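Local coordinates for protein PLP-Dependent L-Arginine Hydroxylase MppP (Streptomyces wadayamensis, PDB 6C9B) that uses pyridoxal 5'-phosphate to oxidise L-arginine, yielding 4-hydroxy-2-ketoarginine and 2-ketoarginine, at residues F69-Q74 against R267-G272; S190-G193 against A198-D201. One frame throughout, in Å; residues are numbered along the deposited sequence.

Contact 1: residues F69-Q74 against R267-G272; sequences FTLLGQ and RDAADG
Phe69 O, in the last turn of the helix that sets Leu71 against Ala269 and Ala270, receives two backbone N-H groups: Gln74 N binds Phe69 O at 2.8 Å, and Leu72 N makes a weak bond. Gly73 N reaches Thr70 O at 3.1 Å. With Gly73 at positive phi as the C-prime residue, the Gln74 N to Phe69 O and Gly73 N to Thr70 O bonds make a Schellman motif, which ends helix 57-71 just after Leu71. The Gln74 side chain reinforces the turn, its NE2 giving a nearly straight bond to Leu72 O at 2.8 Å (N-H...O 172°). The acceptor lies within the plane of the glutamine amide, although the donor is tilted off the plane of the Leu72 carbonyl.

Across the contact the chemistry is entirely apolar, and a single leucine carries it. With chi1 at 170°, CG of Leu71 stands opposite its own nitrogen, and the two methyls fork over the facing helix. Both meet Ala269 CB, Leu71 CD2 at 3.6 Å and CD1 at 3.8 Å. CD1 also lies 3.4 Å from Ala270 N, with Ala270 CB to its side. The small alanines let the branched end come close to the helix backbone. The wider pi-type turn at 269-272 begins at the very residues Leu71 touches.

This is plain packing, away from the active site, of the end of helix 57-71 on the long helix 256-291. Behind the contact Phe69 packs on strand 231-235, Ala269 also touches Trp223, and Asp268 rests on helix 36-43.

Contact 2: residues S190-G193 against A198-D201; sequences SFRG and AHYD
Arg192 and the Ala198-His199 pair exchange side chain for carbonyl in both directions. Arg192 NH2 donates to Ala198 O at 2.9 Å; the oxygen sits at the edge of the guanidinium, near its plane, and the donor lies almost straight out from the carbonyl (C=O...N 172°), though the N-H...O line is bent. In return His199 NE2 donates to Arg192 O, also at 2.9 Å and bent about as much. Here the acceptor lies in the imidazole plane, but the donor stands above the plane of the peptide carbonyl, well off its lone-pair directions.

The two side chains slide past one another in opposite senses, their flat groups inclined by 51°. Arg192 CG passes 4.0 Å from His199 CD2 and 3.6 Å from Ala198 O, packing beside the ring and the carbonyl that the guanidinium binds. A bend at chi3 (-68°) brings the guanidinium back onto that carbonyl.

Outside this shell, Glu217 forms a salt bridge with the other terminal nitrogen, NH1. Asp201 N-caps helix 202-209 through Ala204 N, and Tyr200 OH binds Leu166 O.

Side-chain to backbone bonds thus brace the loop leaving strand 184-188 of the seven-stranded sheet, in the large domain of this fold type I PLP enzyme. With Glu217 beside it, Arg192 is likely to keep its charge in this buried place, while the bond from His199 requires a proton on NE2 without settling the charge of the ring.

How the contacts relate
Contact 2 is buried, its centre about 10 Å from that of the chain, whereas contact 1 is partly buried and centred about 18 Å out. Their chemistry follows the same contrast: a lone leucine on two alanines between helices, against reciprocal polar bonds within one loop. Yet the two adjoin, with centres 11 Å apart. Gln74 NE2 reaches Tyr200 O at 2.9 Å, probably a hydrogen bond. The amide carbon CD of Gln74 packs 3.2 Å from Arg192 NH2. Helix 256-291 serves both places, since its His278 binds Gly193 O. The turn ending helix 57-71 thus joins the partly buried helix pair to the inner loop.

Contact 1: residues F69-Q74 against R267-G272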
# COMPACT_ATOMS: atom_id res chain seq x y z
N PHE B 69 -9.25 3.44 -18.44
CA PHE B 69 -8.56 3.02 -19.66
C PHE B 69 -9.15 3.69 -20.90
O PHE B 69 -8.40 4.14 -21.77
CB PHE B 69 -8.64 1.50 -19.80
CG PHE B 69 -7.73 0.76 -18.86
CD1 PHE B 69 -6.38 0.67 -19.12
CD2 PHE B 69 -8.25 0.10 -17.76
CE1 PHE B 69 -5.55 -0.02 -18.27
CE2 PHE B 69 -7.42 -0.60 -16.90
CZ PHE B 69 -6.06 -0.66 -17.17
N THR B 70 -10.48 3.75 -21.01
CA THR B 70 -11.07 4.34 -22.21
C THR B 70 -10.81 5.84 -22.26
O THR B 70 -10.56 6.40 -23.34
CB THR B 70 -12.58 4.06 -22.26
OG1 THR B 70 -13.24 4.68 -21.16
CG2 THR B 70 -12.84 2.58 -22.22
N LEU B 71 -10.86 6.52 -21.11
CA LEU B 71 -10.54 7.94 -21.06
C LEU B 71 -9.22 8.23 -21.74
O LEU B 71 -9.08 9.26 -22.43
CB LEU B 71 -10.46 8.41 -19.61
CG LEU B 71 -9.90 9.82 -19.35
CD1 LEU B 71 -10.91 10.85 -19.76
CD2 LEU B 71 -9.53 10.02 -17.89
N LEU B 72 -8.24 7.36 -21.55
CA LEU B 72 -6.88 7.62 -22.00
C LEU B 72 -6.51 6.80 -23.24
O LEU B 72 -5.32 6.67 -23.55
CB LEU B 72 -5.90 7.39 -20.85
CG LEU B 72 -6.14 8.27 -19.61
CD1 LEU B 72 -5.07 7.98 -18.55
CD2 LEU B 72 -6.14 9.77 -19.95
N GLY B 73 -7.50 6.29 -23.98
CA GLY B 73 -7.26 5.74 -25.30
C GLY B 73 -6.86 4.29 -25.28
O GLY B 73 -6.49 3.75 -26.34
N GLN B 74 -6.90 3.64 -24.13
CA GLN B 74 -6.35 2.30 -23.97
C GLN B 74 -7.45 1.26 -24.14
O GLN B 74 -7.72 0.44 -23.25
CB GLN B 74 -5.66 2.17 -22.62
CG GLN B 74 -4.60 3.21 -22.36
CD GLN B 74 -3.63 3.33 -23.52
OE1 GLN B 74 -2.88 2.40 -23.82
NE2 GLN B 74 -3.67 4.44 -24.20
N ARG B 267 -14.98 9.79 -15.32
CA ARG B 267 -16.10 10.25 -16.13
C ARG B 267 -16.12 11.77 -16.25
O ARG B 267 -16.44 12.31 -17.32
CB ARG B 267 -17.41 9.71 -15.55
CG ARG B 267 -17.51 8.19 -15.72
CD ARG B 267 -18.73 7.56 -15.04
NE ARG B 267 -18.85 6.14 -15.42
CZ ARG B 267 -19.73 5.29 -14.89
NH1 ARG B 267 -20.58 5.70 -13.96
NH2 ARG B 267 -19.75 4.03 -15.30
N ASP B 268 -15.81 12.47 -15.16
CA ASP B 268 -15.72 13.93 -15.21
C ASP B 268 -14.62 14.36 -16.17
O ASP B 268 -14.77 15.34 -16.92
CB ASP B 268 -15.46 14.46 -13.81
CG ASP B 268 -15.15 15.93 -13.79
OD1 ASP B 268 -16.11 16.73 -13.78
OD2 ASP B 268 -13.97 16.30 -13.81
N ALA B 269 -13.48 13.65 -16.13
CA ALA B 269 -12.38 13.91 -17.06
C ALA B 269 -12.83 13.70 -18.50
O ALA B 269 -12.48 14.50 -19.38
CB ALA B 269 -11.19 13.02 -16.71
N ALA B 270 -13.63 12.67 -18.76
CA ALA B 270 -14.08 12.41 -20.12
C ALA B 270 -15.05 13.48 -20.61
O ALA B 270 -15.13 13.74 -21.81
CB ALA B 270 -14.74 11.04 -20.22
N ASP B 271 -15.79 14.11 -19.69
CA ASP B 271 -16.77 15.12 -20.03
C ASP B 271 -16.17 16.51 -20.22
O ASP B 271 -16.92 17.47 -20.38
CB ASP B 271 -17.85 15.20 -18.94
CG ASP B 271 -18.79 14.01 -18.97
OD1 ASP B 271 -18.84 13.32 -20.01
OD2 ASP B 271 -19.50 13.79 -17.97
N GLY B 272 -14.85 16.64 -20.22
CA GLY B 272 -14.20 17.93 -20.41
C GLY B 272 -13.15 18.23 -19.36
O GLY B 272 -12.36 19.16 -19.52

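Contact 2: residues S190-G193 against A198-D201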
# COMPACT_ATOMS: atom_id res chain seq x y z
N SER B 190 2.28 6.18 -15.18
CA SER B 190 1.66 7.10 -14.24
C SER B 190 1.28 8.44 -14.86
O SER B 190 0.23 9.01 -14.51
CB SER B 190 2.63 7.34 -13.08
OG SER B 190 2.08 8.28 -12.17
N PHE B 191 2.13 8.98 -15.73
CA PHE B 191 1.91 10.30 -16.28
C PHE B 191 1.08 10.26 -17.57
O PHE B 191 0.94 11.29 -18.23
CB PHE B 191 3.25 10.99 -16.57
CG PHE B 191 3.94 11.62 -15.37
CD1 PHE B 191 3.39 11.59 -14.10
CD2 PHE B 191 5.14 12.30 -15.56
CE1 PHE B 191 4.05 12.22 -13.02
CE2 PHE B 191 5.79 12.91 -14.51
CZ PHE B 191 5.23 12.88 -13.23
N ARG B 192 0.52 9.10 -17.92
CA ARG B 192 -0.20 8.94 -19.18
C ARG B 192 -1.22 10.06 -19.39
O ARG B 192 -1.31 10.63 -20.48
CB ARG B 192 -0.90 7.59 -19.23
CG ARG B 192 -1.56 7.33 -20.58
CD ARG B 192 -2.50 6.13 -20.55
NE ARG B 192 -1.84 4.83 -20.36
CZ ARG B 192 -1.16 4.18 -21.29
NH1 ARG B 192 -0.70 2.97 -21.01
NH2 ARG B 192 -0.90 4.72 -22.48
N GLY B 193 -2.03 10.35 -18.37
CA GLY B 193 -3.14 11.27 -18.58
C GLY B 193 -2.74 12.69 -18.95
O GLY B 193 -3.56 13.43 -19.52
N ALA B 198 0.69 10.12 -25.44
CA ALA B 198 0.70 8.81 -24.82
C ALA B 198 -0.66 8.14 -24.83
O ALA B 198 -0.85 7.14 -24.12
CB ALA B 198 1.20 8.90 -23.37
N HIS B 199 -1.62 8.66 -25.61
CA HIS B 199 -2.97 8.12 -25.60
C HIS B 199 -3.25 7.22 -26.79
O HIS B 199 -4.38 6.75 -26.94
CB HIS B 199 -4.00 9.24 -25.56
CG HIS B 199 -3.93 10.05 -24.30
ND1 HIS B 199 -4.77 11.12 -24.05
CD2 HIS B 199 -3.09 9.97 -23.24
CE1 HIS B 199 -4.44 11.66 -22.89
NE2 HIS B 199 -3.44 10.97 -22.37
N TYR B 200 -2.26 6.93 -27.63
CA TYR B 200 -2.42 5.82 -28.55
C TYR B 200 -2.51 4.53 -27.75
O TYR B 200 -2.05 4.45 -26.62
CB TYR B 200 -1.27 5.79 -29.55
CG TYR B 200 0.08 5.43 -28.98
CD1 TYR B 200 0.44 4.09 -28.82
CD2 TYR B 200 1.00 6.41 -28.61
CE1 TYR B 200 1.69 3.74 -28.33
CE2 TYR B 200 2.25 6.06 -28.09
CZ TYR B 200 2.57 4.72 -27.95
OH TYR B 200 3.79 4.32 -27.48
N ASP B 201 -3.15 3.52 -28.34
CA ASP B 201 -3.49 2.30 -27.60
C ASP B 201 -2.23 1.45 -27.41
O ASP B 201 -1.75 0.81 -28.35
CB ASP B 201 -4.57 1.53 -28.34
CG ASP B 201 -5.13 0.38 -27.53
OD1 ASP B 201 -4.45 -0.10 -26.61
OD2 ASP B 201 -6.28 -0.03 -27.81